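Local coordinates for uncharacterized protein TCIL3000_10_9440 (Trypanosoma congolense, PDB 5KMX), which is an insect-stage surface antigen of uncertain function, whose two-lobed ectodomain, the part modelled here, may act as a sensor outside the membrane, at residues A38-R43 with P54-E59; E27-R32 with I79-P84; R43-P48 with D207-F212; L155-L160 with S197-L202. All coordinates share one frame; numbering follows the deposited sequence.

All four contacts hold together one mixed, curled sheet and the helix that follows it in the chain. Interaction 1, the hairpin of strands 36-45 and 53-63, is nested along the chain inside the loop closed by interaction 2, whose centre is about 12 Å away. Interaction 3, also about 12 Å from interaction 1, shares Arg43 with it and sets the end of strand 36-45 against helix 208-216. Interaction 4 pairs strands 145-165 and 197-204 and is nested inside the loop of interaction 3. Strand 197-204 also borders strand 53-63, so residues from both ends of the chain meet within one sheet of the bilobed ectodomain.

Interaction 1. Residues A38-R43 with P54-E59; sequences ASVRRR and PTVYTE
Arg41 and Tyr57 face each other as a hydrogen-bonded pair in the antiparallel hairpin formed by strands 36-45 and 53-63. Ser39 with Glu59 and Arg43 with Thr55 make the other two such pairs, so six backbone bonds tie the segments together. Side chains of these pairs share one face of the sheet; Val40, Arg42, Val56 and Thr58 lie on the other.

Arg41 can be traced from CB to its tip. Its CB sits over one face of the Tyr57 ring, toward the rim, 4.2 Å from the ring centroid in a CH-pi contact. CG then leans on Glu59 CG at 3.8 Å. The chain bends at chi2 (-78°) and brings the guanidinium alongside the Glu59 carboxylate, the two planes 30° apart. Glu59 OE1 lies over the guanidinium face, 3.0 Å from Arg41 NH1, so this salt bridge works through charge and no N-H points at the oxygen. Arg41 CZ and NH2 are also close to Glu59 OE1, at 3.1 and 3.2 Å. The other carboxylate oxygen, OE2, is taken by Asn199 ND2, which gives the acid partners on two strands.

Tyr57 also meets Arg43: its OH lies above the guanidinium, toward the rim, and the ring stands nearly perpendicular to that plane. Arg201 adds a cation-pi contact to the same ring. Thr58 OG1 is bound elsewhere, by the carbonyl of Trp29. On the opposite face Arg42 CG rests on Val56 CG2, and the other branch of that valine, CG1, meets Val40 CG1 at 3.7 Å.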
loop_
_atom_site.group_PDB
_atom_site.type_symbol
_atom_site.label_atom_id
_atom_site.label_comp_id
_atom_site.label_asym_id
_atom_site.label_seq_id
_atom_site.Cartn_x
_atom_site.Cartn_y
_atom_site.Cartn_z
ATOM N N ALA A 38 -1.548 -18.945 5.873
ATOM C CA ALA A 38 -0.766 -17.740 6.116
ATOM C C ALA A 38 0.619 -18.082 6.658
ATOM O O ALA A 38 0.792 -19.081 7.356
ATOM C CB ALA A 38 -1.499 -16.824 7.079
ATOM N N SER A 39 1.597 -17.242 6.331
ATOM C CA SER A 39 2.965 -17.412 6.812
ATOM C C SER A 39 3.490 -16.110 7.401
ATOM O O SER A 39 3.477 -15.070 6.741
ATOM C CB SER A 39 3.882 -17.879 5.681
ATOM O OG SER A 39 3.508 -19.164 5.216
ATOM N N VAL A 40 3.952 -16.171 8.646
ATOM C CA VAL A 40 4.530 -15.005 9.299
ATOM C C VAL A 40 5.911 -14.723 8.722
ATOM O O VAL A 40 6.742 -15.626 8.608
ATOM C CB VAL A 40 4.640 -15.197 10.821
ATOM C CG1 VAL A 40 5.241 -13.958 11.470
ATOM C CG2 VAL A 40 3.271 -15.500 11.417
ATOM N N ARG A 41 6.146 -13.463 8.369
ATOM C CA ARG A 41 7.403 -13.048 7.759
ATOM C C ARG A 41 8.075 -11.952 8.573
ATOM O O ARG A 41 7.557 -10.841 8.681
ATOM C CB ARG A 41 7.165 -12.563 6.328
ATOM C CG ARG A 41 6.720 -13.656 5.371
ATOM C CD ARG A 41 7.893 -14.512 4.926
ATOM N NE ARG A 41 7.460 -15.784 4.357
ATOM C CZ ARG A 41 6.990 -15.937 3.122
ATOM N NH1 ARG A 41 6.878 -14.893 2.310
ATOM N NH2 ARG A 41 6.625 -17.139 2.699
ATOM N N ARG A 42 9.227 -12.279 9.149
ATOM C CA ARG A 42 10.041 -11.300 9.854
ATOM C C ARG A 42 11.107 -10.766 8.905
ATOM O O ARG A 42 11.991 -11.506 8.474
ATOM C CB ARG A 42 10.683 -11.921 11.099
ATOM C CG ARG A 42 11.425 -10.929 11.987
ATOM C CD ARG A 42 12.899 -10.827 11.628
ATOM N NE ARG A 42 13.578 -9.782 12.391
ATOM C CZ ARG A 42 14.807 -9.345 12.132
ATOM N NH1 ARG A 42 15.500 -9.859 11.124
ATOM N NH2 ARG A 42 15.344 -8.391 12.879
ATOM N N ARG A 43 11.011 -9.480 8.580
ATOM C CA ARG A 43 11.962 -8.838 7.681
ATOM C C ARG A 43 12.519 -7.576 8.325
ATOM O O ARG A 43 12.083 -7.182 9.408
ATOM C CB ARG A 43 11.298 -8.511 6.342
ATOM C CG ARG A 43 10.571 -9.694 5.727
ATOM C CD ARG A 43 10.610 -9.660 4.208
ATOM N NE ARG A 43 9.901 -8.511 3.654
ATOM C CZ ARG A 43 9.721 -8.301 2.352
ATOM N NH1 ARG A 43 10.197 -9.163 1.464
ATOM N NH2 ARG A 43 9.063 -7.228 1.938
ATOM N N PRO A 54 13.186 -4.210 12.820
ATOM C CA PRO A 54 12.335 -5.382 12.590
ATOM C C PRO A 54 10.908 -5.028 12.173
ATOM O O PRO A 54 10.224 -4.308 12.897
ATOM C CB PRO A 54 12.334 -6.075 13.952
ATOM C CG PRO A 54 12.468 -4.957 14.925
ATOM C CD PRO A 54 13.345 -3.926 14.260
ATOM N N THR A 55 10.476 -5.535 11.022
ATOM C CA THR A 55 9.089 -5.408 10.583
ATOM C C THR A 55 8.509 -6.803 10.382
ATOM O O THR A 55 9.102 -7.633 9.694
ATOM C CB THR A 55 8.962 -4.586 9.279
ATOM O OG1 THR A 55 7.635 -4.719 8.754
ATOM C CG2 THR A 55 9.967 -5.051 8.231
ATOM N N VAL A 56 7.355 -7.058 10.992
ATOM C CA VAL A 56 6.762 -8.393 10.981
ATOM C C VAL A 56 5.296 -8.364 10.557
ATOM O O VAL A 56 4.510 -7.542 11.030
ATOM C CB VAL A 56 6.873 -9.061 12.365
ATOM C CG1 VAL A 56 6.348 -10.490 12.314
ATOM C CG2 VAL A 56 8.319 -9.048 12.838
ATOM N N TYR A 57 4.944 -9.288 9.668
ATOM C CA TYR A 57 3.582 -9.416 9.172
ATOM C C TYR A 57 3.319 -10.857 8.751
ATOM O O TYR A 57 4.257 -11.620 8.518
ATOM C CB TYR A 57 3.351 -8.471 7.993
ATOM C CG TYR A 57 4.260 -8.736 6.813
ATOM C CD1 TYR A 57 3.932 -9.691 5.860
ATOM C CD2 TYR A 57 5.447 -8.031 6.651
ATOM C CE1 TYR A 57 4.761 -9.939 4.782
ATOM C CE2 TYR A 57 6.281 -8.271 5.575
ATOM C CZ TYR A 57 5.932 -9.225 4.644
ATOM O OH TYR A 57 6.756 -9.469 3.571
ATOM N N THR A 58 2.045 -11.224 8.663
ATOM C CA THR A 58 1.651 -12.529 8.144
ATOM C C THR A 58 1.069 -12.325 6.748
ATOM O O THR A 58 0.420 -11.310 6.487
ATOM C CB THR A 58 0.631 -13.229 9.067
ATOM O OG1 THR A 58 0.407 -14.570 8.615
ATOM C CG2 THR A 58 -0.687 -12.472 9.095
ATOM N N GLU A 59 1.305 -13.278 5.851
ATOM C CA GLU A 59 0.947 -13.089 4.447
ATOM C C GLU A 59 0.568 -14.376 3.724
ATOM O O GLU A 59 0.776 -15.481 4.227
ATOM C CB GLU A 59 2.108 -12.416 3.701
ATOM C CG GLU A 59 3.406 -13.228 3.665
ATOM C CD GLU A 59 3.393 -14.346 2.630
ATOM O OE1 GLU A 59 3.970 -15.418 2.909
ATOM O OE2 GLU A 59 2.817 -14.155 1.538
#

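Interaction 2. Residues E27-R32 with I79-P84; sequences EKWTGR and INTVQP
Chi1 of -76° places Trp29 CG beside the backbone N and anti to the carbonyl carbon, from where the indole reaches Val82, while Thr30 OG1, held between N and the carbonyl carbon at chi1 54°, is brought to Asn80. The second segment turns to receive them: Ile79 to Val82 form a type II beta turn, closed by a bond from Val82 N to Ile79 O. Trp29, for its part, is the centre of an inverse gamma turn.

Val82 CG2 stands over one face of the indole, 3.9 Å from the centroid of the five-membered ring, a CH-pi contact made with the valine crossing the ring at about a right angle. Ile79 CG2 presses against Trp29 CB at 3.4 Å. Two hydrogen bonds then clasp Thr30 to Asn80. Asn80 N points almost straight at Thr30 O, 2.8 Å away, and the hydroxyl OG1 of Thr30 gives its proton to Asn80 OD1 at 2.5 Å. The same amide oxygen lies 2.9 Å from Thr30 O, two acceptors brought together by the flanking bonds.

Gly31 opposes Ile79 as a non-hydrogen-bonded antiparallel pair, their CA atoms 4.3 Å apart. Gly31 has no side chain, and its backbone passes close to Ile79, whose CD1 lies 3.9 Å from Gly31 CA.

Around this corner Tyr170 of strand 169-172 meets Trp29 edge-to-face, and Trp29 and Ile79 both touch Leu202 of strand 197-204. Strand 31-33 lies between strands 36-45 and 72-79, while the turn joins strand 72-79 to strand 85-100.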
loop_
_atom_site.group_PDB
_atom_site.type_symbol
_atom_site.label_atom_id
_atom_site.label_comp_id
_atom_site.label_asym_id
_atom_site.label_seq_id
_atom_site.Cartn_x
_atom_site.Cartn_y
_atom_site.Cartn_z
ATOM N N GLU A 27 4.183 -13.308 15.819
ATOM C CA GLU A 27 4.712 -14.615 15.439
ATOM C C GLU A 27 3.636 -15.698 15.505
ATOM O O GLU A 27 3.808 -16.791 14.962
ATOM C CB GLU A 27 5.885 -14.999 16.343
ATOM C CG GLU A 27 7.032 -13.993 16.354
ATOM C CD GLU A 27 7.807 -13.960 15.047
ATOM O OE1 GLU A 27 7.579 -14.842 14.192
ATOM O OE2 GLU A 27 8.646 -13.049 14.877
ATOM N N LYS A 28 2.531 -15.389 16.179
ATOM C CA LYS A 28 1.426 -16.327 16.339
ATOM C C LYS A 28 0.342 -16.143 15.279
ATOM O O LYS A 28 -0.660 -16.858 15.282
ATOM C CB LYS A 28 0.805 -16.175 17.728
ATOM C CG LYS A 28 1.772 -16.412 18.874
ATOM C CD LYS A 28 1.126 -16.100 20.214
ATOM C CE LYS A 28 1.948 -16.646 21.367
ATOM N NZ LYS A 28 1.305 -16.373 22.680
ATOM N N TRP A 29 0.538 -15.187 14.376
ATOM C CA TRP A 29 -0.482 -14.858 13.385
ATOM C C TRP A 29 -0.500 -15.833 12.210
ATOM O O TRP A 29 -0.390 -15.429 11.052
ATOM C CB TRP A 29 -0.281 -13.429 12.869
ATOM C CG TRP A 29 -0.723 -12.373 13.832
ATOM C CD1 TRP A 29 -1.074 -12.547 15.140
ATOM C CD2 TRP A 29 -0.871 -10.975 13.560
ATOM N NE1 TRP A 29 -1.428 -11.344 15.699
ATOM C CE2 TRP A 29 -1.313 -10.364 14.751
ATOM C CE3 TRP A 29 -0.674 -10.182 12.427
ATOM C CZ2 TRP A 29 -1.557 -8.995 14.838
ATOM C CZ3 TRP A 29 -0.916 -8.824 12.518
ATOM C CH2 TRP A 29 -1.354 -8.245 13.714
ATOM N N THR A 30 -0.640 -17.119 12.513
ATOM C CA THR A 30 -0.911 -18.114 11.486
ATOM C C THR A 30 -2.412 -18.149 11.242
ATOM O O THR A 30 -3.181 -17.547 11.991
ATOM C CB THR A 30 -0.421 -19.516 11.882
ATOM O OG1 THR A 30 -0.979 -19.881 13.151
ATOM C CG2 THR A 30 1.095 -19.545 11.962
ATOM N N GLY A 31 -2.824 -18.854 10.194
ATOM C CA GLY A 31 -4.229 -18.957 9.852
ATOM C C GLY A 31 -4.403 -19.036 8.353
ATOM O O GLY A 31 -3.619 -19.693 7.668
ATOM N N ARG A 32 -5.427 -18.361 7.842
ATOM C CA ARG A 32 -5.696 -18.377 6.411
ATOM C C ARG A 32 -6.264 -17.062 5.890
ATOM O O ARG A 32 -7.056 -16.398 6.561
ATOM C CB ARG A 32 -6.659 -19.514 6.074
ATOM C CG ARG A 32 -6.078 -20.897 6.304
ATOM C CD ARG A 32 -7.022 -21.992 5.853
ATOM N NE ARG A 32 -6.374 -23.301 5.888
ATOM C CZ ARG A 32 -7.022 -24.462 5.874
ATOM N NH1 ARG A 32 -8.347 -24.490 5.837
ATOM N NH2 ARG A 32 -6.342 -25.600 5.908
ATOM N N ILE A 79 -7.062 -15.159 10.966
ATOM C CA ILE A 79 -5.739 -15.266 11.570
ATOM C C ILE A 79 -5.851 -15.385 13.089
ATOM O O ILE A 79 -6.661 -14.697 13.712
ATOM C CB ILE A 79 -4.867 -14.044 11.210
ATOM C CG1 ILE A 79 -4.701 -13.930 9.691
ATOM C CG2 ILE A 79 -3.508 -14.128 11.890
ATOM C CD1 ILE A 79 -4.021 -15.126 9.042
ATOM N N ASN A 80 -5.026 -16.246 13.680
ATOM C CA ASN A 80 -5.074 -16.498 15.116
ATOM C C ASN A 80 -4.844 -15.234 15.938
ATOM O O ASN A 80 -4.008 -14.403 15.588
ATOM C CB ASN A 80 -4.038 -17.555 15.502
ATOM C CG ASN A 80 -4.181 -18.832 14.697
ATOM O OD1 ASN A 80 -3.191 -19.412 14.253
ATOM N ND2 ASN A 80 -5.418 -19.269 14.493
ATOM N N THR A 81 -5.597 -15.104 17.029
ATOM C CA THR A 81 -5.531 -13.947 17.926
ATOM C C THR A 81 -6.120 -12.680 17.303
ATOM O O THR A 81 -6.196 -11.639 17.958
ATOM C CB THR A 81 -4.084 -13.636 18.371
ATOM O OG1 THR A 81 -3.304 -13.197 17.251
ATOM C CG2 THR A 81 -3.437 -14.861 18.999
ATOM N N VAL A 82 -6.530 -12.770 16.040
ATOM C CA VAL A 82 -7.144 -11.645 15.343
ATOM C C VAL A 82 -8.618 -11.932 15.106
ATOM O O VAL A 82 -8.961 -12.917 14.453
ATOM C CB VAL A 82 -6.460 -11.371 13.989
ATOM C CG1 VAL A 82 -7.020 -10.109 13.348
ATOM C CG2 VAL A 82 -4.954 -11.253 14.164
ATOM N N GLN A 83 -9.487 -11.080 15.641
ATOM C CA GLN A 83 -10.915 -11.219 15.403
ATOM C C GLN A 83 -11.160 -11.171 13.899
ATOM O O GLN A 83 -10.834 -10.174 13.252
ATOM C CB GLN A 83 -11.698 -10.121 16.123
ATOM C CG GLN A 83 -11.643 -10.225 17.644
ATOM C CD GLN A 83 -12.376 -9.098 18.357
ATOM O OE1 GLN A 83 -12.268 -8.955 19.575
ATOM N NE2 GLN A 83 -13.128 -8.296 17.604
ATOM N N PRO A 84 -11.738 -12.246 13.336
ATOM C CA PRO A 84 -11.809 -12.342 11.874
ATOM C C PRO A 84 -12.657 -11.249 11.242
ATOM O O PRO A 84 -13.543 -10.697 11.889
ATOM C CB PRO A 84 -12.432 -13.725 11.646
ATOM C CG PRO A 84 -13.240 -13.974 12.868
ATOM C CD PRO A 84 -12.441 -13.366 13.988
#

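Interaction 3. Residues R43-P48 with D207-F212; sequences RTLNVP and DPFIAF
Leu45 approaches Phe209 where the end of strand 36-45 passes helix 208-216, the axes of the short segments running 10.1 Å apart and inclined by 25°. No hydrogen bond crosses this gap, and side chains fill it.

Leu45 carries most of the contact by using its two methyls separately. CD1 comes up to the edge of the Phe209 ring, close to its plane, 3.9 Å from Phe209 CD1. CD2 lies between the side chain of Phe212 and the helix backbone, 3.7 Å from Phe212 CD2 and 3.8 Å from Phe209 CA, with Pro208 CB a little farther off. Both phenylalanines have CG anti to the backbone N (chi1 176° in Phe209 and -169° in Phe212), yet their rings leave the helix three residues apart, less than one turn, and the leucine settles between them. Val47 adds a looser touch, its CG2 4.5 Å from Phe212 CZ.

The helix begins at a well-formed N-cap. Asp207 OD1 accepts from Phe209 N at 2.8 Å, and the same carboxylate also binds strand 53-63, through Thr55 OG1 and Val56 N. Phe209 in turn meets the ring of Tyr203.

Apolar contacts between strand and helix thus rely on shape and burial, whereas the directional bonds here are those of the capping aspartate, whose several N-H and hydroxyl partners would probably stabilise its negative charge.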
loop_
_atom_site.group_PDB
_atom_site.type_symbol
_atom_site.label_atom_id
_atom_site.label_comp_id
_atom_site.label_asym_id
_atom_site.label_seq_id
_atom_site.Cartn_x
_atom_site.Cartn_y
_atom_site.Cartn_z
ATOM N N ARG A 43 11.011 -9.480 8.580
ATOM C CA ARG A 43 11.962 -8.838 7.681
ATOM C C ARG A 43 12.519 -7.576 8.325
ATOM O O ARG A 43 12.083 -7.182 9.408
ATOM C CB ARG A 43 11.298 -8.511 6.342
ATOM C CG ARG A 43 10.571 -9.694 5.727
ATOM C CD ARG A 43 10.610 -9.660 4.208
ATOM N NE ARG A 43 9.901 -8.511 3.654
ATOM C CZ ARG A 43 9.721 -8.301 2.352
ATOM N NH1 ARG A 43 10.197 -9.163 1.464
ATOM N NH2 ARG A 43 9.063 -7.228 1.938
ATOM N N THR A 44 13.483 -6.952 7.655
ATOM C CA THR A 44 14.152 -5.771 8.189
ATOM C C THR A 44 13.826 -4.518 7.383
ATOM O O THR A 44 13.698 -4.568 6.160
ATOM C CB THR A 44 15.678 -5.955 8.218
ATOM O OG1 THR A 44 16.148 -6.296 6.907
ATOM C CG2 THR A 44 16.065 -7.052 9.198
ATOM N N LEU A 45 13.697 -3.398 8.089
ATOM C CA LEU A 45 13.449 -2.103 7.468
ATOM C C LEU A 45 14.741 -1.290 7.472
ATOM O O LEU A 45 15.225 -0.890 8.531
ATOM C CB LEU A 45 12.338 -1.358 8.211
ATOM C CG LEU A 45 11.380 -0.490 7.394
ATOM C CD1 LEU A 45 10.546 -1.336 6.446
ATOM C CD2 LEU A 45 10.481 0.309 8.330
ATOM N N ASN A 46 15.298 -1.056 6.287
ATOM C CA ASN A 46 16.573 -0.351 6.160
ATOM C C ASN A 46 16.392 1.146 5.930
ATOM O O ASN A 46 16.071 1.580 4.824
ATOM C CB ASN A 46 17.399 -0.952 5.022
ATOM C CG ASN A 46 18.313 -2.067 5.495
ATOM O OD1 ASN A 46 19.399 -1.811 6.014
ATOM N ND2 ASN A 46 17.877 -3.309 5.317
ATOM N N VAL A 47 16.598 1.920 6.992
ATOM C CA VAL A 47 16.511 3.376 6.938
ATOM C C VAL A 47 17.820 3.972 7.466
ATOM O O VAL A 47 18.345 3.503 8.479
ATOM C CB VAL A 47 15.305 3.899 7.759
ATOM C CG1 VAL A 47 15.252 3.234 9.125
ATOM C CG2 VAL A 47 15.344 5.417 7.893
ATOM N N PRO A 48 18.361 4.997 6.776
ATOM C CA PRO A 48 19.643 5.586 7.189
ATOM C C PRO A 48 19.685 6.049 8.645
ATOM O O PRO A 48 18.729 6.655 9.129
ATOM C CB PRO A 48 19.794 6.785 6.248
ATOM C CG PRO A 48 19.028 6.413 5.042
ATOM C CD PRO A 48 17.863 5.607 5.528
ATOM N N ASP A 207 3.608 -1.568 13.946
ATOM C CA ASP A 207 4.711 -1.995 13.093
ATOM C C ASP A 207 5.486 -0.782 12.584
ATOM O O ASP A 207 4.880 0.209 12.177
ATOM C CB ASP A 207 4.198 -2.821 11.912
ATOM C CG ASP A 207 5.314 -3.539 11.175
ATOM O OD1 ASP A 207 5.991 -2.897 10.347
ATOM O OD2 ASP A 207 5.516 -4.746 11.425
ATOM N N PRO A 208 6.828 -0.853 12.609
ATOM C CA PRO A 208 7.621 0.297 12.154
ATOM C C PRO A 208 7.384 0.657 10.690
ATOM O O PRO A 208 7.575 1.815 10.326
ATOM C CB PRO A 208 9.072 -0.156 12.377
ATOM C CG PRO A 208 9.017 -1.627 12.548
ATOM C CD PRO A 208 7.679 -1.939 13.124
ATOM N N PHE A 209 6.975 -0.310 9.871
ATOM C CA PHE A 209 6.676 -0.037 8.468
ATOM C C PHE A 209 5.555 0.990 8.348
ATOM O O PHE A 209 5.629 1.906 7.529
ATOM C CB PHE A 209 6.293 -1.324 7.734
ATOM C CG PHE A 209 5.879 -1.110 6.304
ATOM C CD1 PHE A 209 6.827 -0.890 5.317
ATOM C CD2 PHE A 209 4.542 -1.137 5.947
ATOM C CE1 PHE A 209 6.444 -0.696 4.002
ATOM C CE2 PHE A 209 4.155 -0.944 4.635
ATOM C CZ PHE A 209 5.106 -0.724 3.661
ATOM N N ILE A 210 4.524 0.835 9.173
ATOM C CA ILE A 210 3.412 1.775 9.188
ATOM C C ILE A 210 3.850 3.104 9.795
ATOM O O ILE A 210 3.478 4.170 9.305
ATOM C CB ILE A 210 2.209 1.214 9.975
ATOM C CG1 ILE A 210 1.704 -0.072 9.313
ATOM C CG2 ILE A 210 1.092 2.254 10.060
ATOM C CD1 ILE A 210 0.539 -0.725 10.029
ATOM N N ALA A 211 4.630 3.032 10.870
ATOM C CA ALA A 211 5.148 4.228 11.522
ATOM C C ALA A 211 6.050 4.988 10.561
ATOM O O ALA A 211 6.015 6.218 10.502
ATOM C CB ALA A 211 5.904 3.864 12.788
ATOM N N PHE A 212 6.861 4.245 9.815
ATOM C CA PHE A 212 7.691 4.829 8.772
ATOM C C PHE A 212 6.783 5.544 7.781
ATOM O O PHE A 212 6.910 6.744 7.572
ATOM C CB PHE A 212 8.526 3.747 8.074
ATOM C CG PHE A 212 9.603 4.280 7.158
ATOM C CD1 PHE A 212 9.916 5.631 7.116
ATOM C CD2 PHE A 212 10.305 3.414 6.335
ATOM C CE1 PHE A 212 10.906 6.101 6.272
ATOM C CE2 PHE A 212 11.294 3.881 5.489
ATOM C CZ PHE A 212 11.595 5.224 5.459
#

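Interaction 4. Residues L155-L160 with S197-L202; sequences LATLYL and SVNVRL
Tyr159 and Arg201 lie side by side and point the same way, the ring and guanidinium planes 52° apart. Tyr159 CE2 sits over one face of the guanidinium, 3.7 Å from Arg201 NE, and Asn199 OD1 lies in the plane at its edge. Bends at chi2 and at chi3 (75°) swing the Arg201 chain across Thr157, whose CG2 touches Arg201 CD at 3.8 Å. Beyond this contact Arg201 NH1 is hydrogen-bonded to Tyr203 OH.

Thr157, Tyr159, Asn199 and Arg201 share one face of a parallel strand pair, 145-165 with 197-204, inside a mainly antiparallel sheet. Four backbone bonds alternate between the strands: Ala156 O accepts from Asn199 N, Asn199 O from Leu158 N, Leu158 O from Arg201 N and Arg201 O from Leu160 N. A classic beta bulge interrupts the other edge of strand 145-165, where Ala156 and Thr157 both face Gly189.

The reverse face, with Leu158, Leu160, Val200 and Leu202, is apolar. Leu160 CD1 meets Val200 CG1 at 4.0 Å and Leu160 CB meets Leu202 CD1 at 3.8 Å. Val75 and Val77 of strand 72-79 pack on Leu158 and Leu160 from that side. The Leu155 and Val198 side chains cross at about a right angle, CD2 of the leucine 4.0 Å from CG1 of the valine.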
loop_
_atom_site.group_PDB
_atom_site.type_symbol
_atom_site.label_atom_id
_atom_site.label_comp_id
_atom_site.label_asym_id
_atom_site.label_seq_id
_atom_site.Cartn_x
_atom_site.Cartn_y
_atom_site.Cartn_z
ATOM N N LEU A 155 -4.509 -4.138 -8.821
ATOM C CA LEU A 155 -4.086 -4.620 -7.509
ATOM C C LEU A 155 -3.079 -5.764 -7.592
ATOM O O LEU A 155 -3.315 -6.767 -8.267
ATOM C CB LEU A 155 -5.309 -5.067 -6.703
ATOM C CG LEU A 155 -5.083 -5.405 -5.227
ATOM C CD1 LEU A 155 -4.695 -4.165 -4.434
ATOM C CD2 LEU A 155 -6.329 -6.055 -4.641
ATOM N N ALA A 156 -1.959 -5.597 -6.893
ATOM C CA ALA A 156 -0.904 -6.605 -6.849
ATOM C C ALA A 156 -0.634 -7.040 -5.413
ATOM O O ALA A 156 -0.514 -8.232 -5.130
ATOM C CB ALA A 156 0.369 -6.065 -7.483
ATOM N N THR A 157 -0.538 -6.064 -4.514
ATOM C CA THR A 157 -0.255 -6.331 -3.108
ATOM C C THR A 157 -1.255 -5.614 -2.204
ATOM O O THR A 157 -1.507 -4.419 -2.371
ATOM C CB THR A 157 1.173 -5.898 -2.734
ATOM O OG1 THR A 157 2.105 -6.473 -3.658
ATOM C CG2 THR A 157 1.519 -6.350 -1.324
ATOM N N LEU A 158 -1.813 -6.354 -1.249
ATOM C CA LEU A 158 -2.849 -5.841 -0.359
ATOM C C LEU A 158 -2.372 -5.824 1.091
ATOM O O LEU A 158 -2.054 -6.870 1.658
ATOM C CB LEU A 158 -4.118 -6.688 -0.481
ATOM C CG LEU A 158 -5.337 -6.213 0.313
ATOM C CD1 LEU A 158 -5.870 -4.906 -0.250
ATOM C CD2 LEU A 158 -6.420 -7.281 0.318
ATOM N N TYR A 159 -2.333 -4.633 1.685
ATOM C CA TYR A 159 -1.894 -4.470 3.069
ATOM C C TYR A 159 -3.085 -4.276 4.004
ATOM O O TYR A 159 -3.925 -3.404 3.778
ATOM C CB TYR A 159 -0.945 -3.277 3.200
ATOM C CG TYR A 159 0.215 -3.285 2.227
ATOM C CD1 TYR A 159 0.031 -2.935 0.897
ATOM C CD2 TYR A 159 1.494 -3.622 2.644
ATOM C CE1 TYR A 159 1.083 -2.937 0.007
ATOM C CE2 TYR A 159 2.555 -3.623 1.760
ATOM C CZ TYR A 159 2.343 -3.279 0.443
ATOM O OH TYR A 159 3.395 -3.277 -0.445
ATOM N N LEU A 160 -3.144 -5.090 5.055
ATOM C CA LEU A 160 -4.183 -4.976 6.073
ATOM C C LEU A 160 -3.539 -4.709 7.429
ATOM O O LEU A 160 -2.393 -5.095 7.660
ATOM C CB LEU A 160 -5.032 -6.247 6.123
ATOM C CG LEU A 160 -5.647 -6.677 4.787
ATOM C CD1 LEU A 160 -6.344 -8.021 4.925
ATOM C CD2 LEU A 160 -6.610 -5.621 4.268
ATOM N N SER A 197 -2.310 -13.235 -9.604
ATOM C CA SER A 197 -2.496 -13.442 -8.174
ATOM C C SER A 197 -2.200 -12.163 -7.396
ATOM O O SER A 197 -1.440 -11.307 -7.855
ATOM C CB SER A 197 -1.598 -14.576 -7.675
ATOM O OG SER A 197 -0.236 -14.185 -7.675
ATOM N N VAL A 198 -2.813 -12.043 -6.221
ATOM C CA VAL A 198 -2.611 -10.894 -5.345
ATOM C C VAL A 198 -1.972 -11.333 -4.031
ATOM O O VAL A 198 -2.396 -12.316 -3.424
ATOM C CB VAL A 198 -3.940 -10.171 -5.053
ATOM C CG1 VAL A 198 -3.726 -9.023 -4.073
ATOM C CG2 VAL A 198 -4.560 -9.661 -6.345
ATOM N N ASN A 199 -0.959 -10.591 -3.596
ATOM C CA ASN A 199 -0.268 -10.882 -2.347
ATOM C C ASN A 199 -0.885 -10.112 -1.183
ATOM O O ASN A 199 -0.880 -8.881 -1.172
ATOM C CB ASN A 199 1.219 -10.548 -2.480
ATOM C CG ASN A 199 2.000 -10.847 -1.214
ATOM O OD1 ASN A 199 2.601 -9.952 -0.621
ATOM N ND2 ASN A 199 1.996 -12.107 -0.794
ATOM N N VAL A 200 -1.411 -10.844 -0.204
ATOM C CA VAL A 200 -2.081 -10.234 0.941
ATOM C C VAL A 200 -1.170 -10.233 2.163
ATOM O O VAL A 200 -0.459 -11.203 2.414
ATOM C CB VAL A 200 -3.393 -10.970 1.279
ATOM C CG1 VAL A 200 -4.096 -10.301 2.453
ATOM C CG2 VAL A 200 -4.306 -11.005 0.061
ATOM N N ARG A 201 -1.208 -9.139 2.920
ATOM C CA ARG A 201 -0.375 -8.976 4.106
ATOM C C ARG A 201 -1.160 -8.333 5.246
ATOM O O ARG A 201 -1.915 -7.385 5.030
ATOM C CB ARG A 201 0.860 -8.135 3.773
ATOM C CG ARG A 201 1.863 -8.852 2.882
ATOM C CD ARG A 201 2.571 -7.918 1.919
ATOM N NE ARG A 201 3.593 -7.099 2.565
ATOM C CZ ARG A 201 4.764 -6.780 2.012
ATOM N NH1 ARG A 201 5.626 -6.027 2.680
ATOM N NH2 ARG A 201 5.084 -7.212 0.799
ATOM N N LEU A 202 -0.979 -8.861 6.455
ATOM C CA LEU A 202 -1.630 -8.325 7.647
ATOM C C LEU A 202 -0.591 -7.819 8.642
ATOM O O LEU A 202 0.277 -8.574 9.080
ATOM C CB LEU A 202 -2.514 -9.391 8.300
ATOM C CG LEU A 202 -3.192 -9.007 9.619
ATOM C CD1 LEU A 202 -4.158 -7.851 9.413
ATOM C CD2 LEU A 202 -3.907 -10.207 10.227
#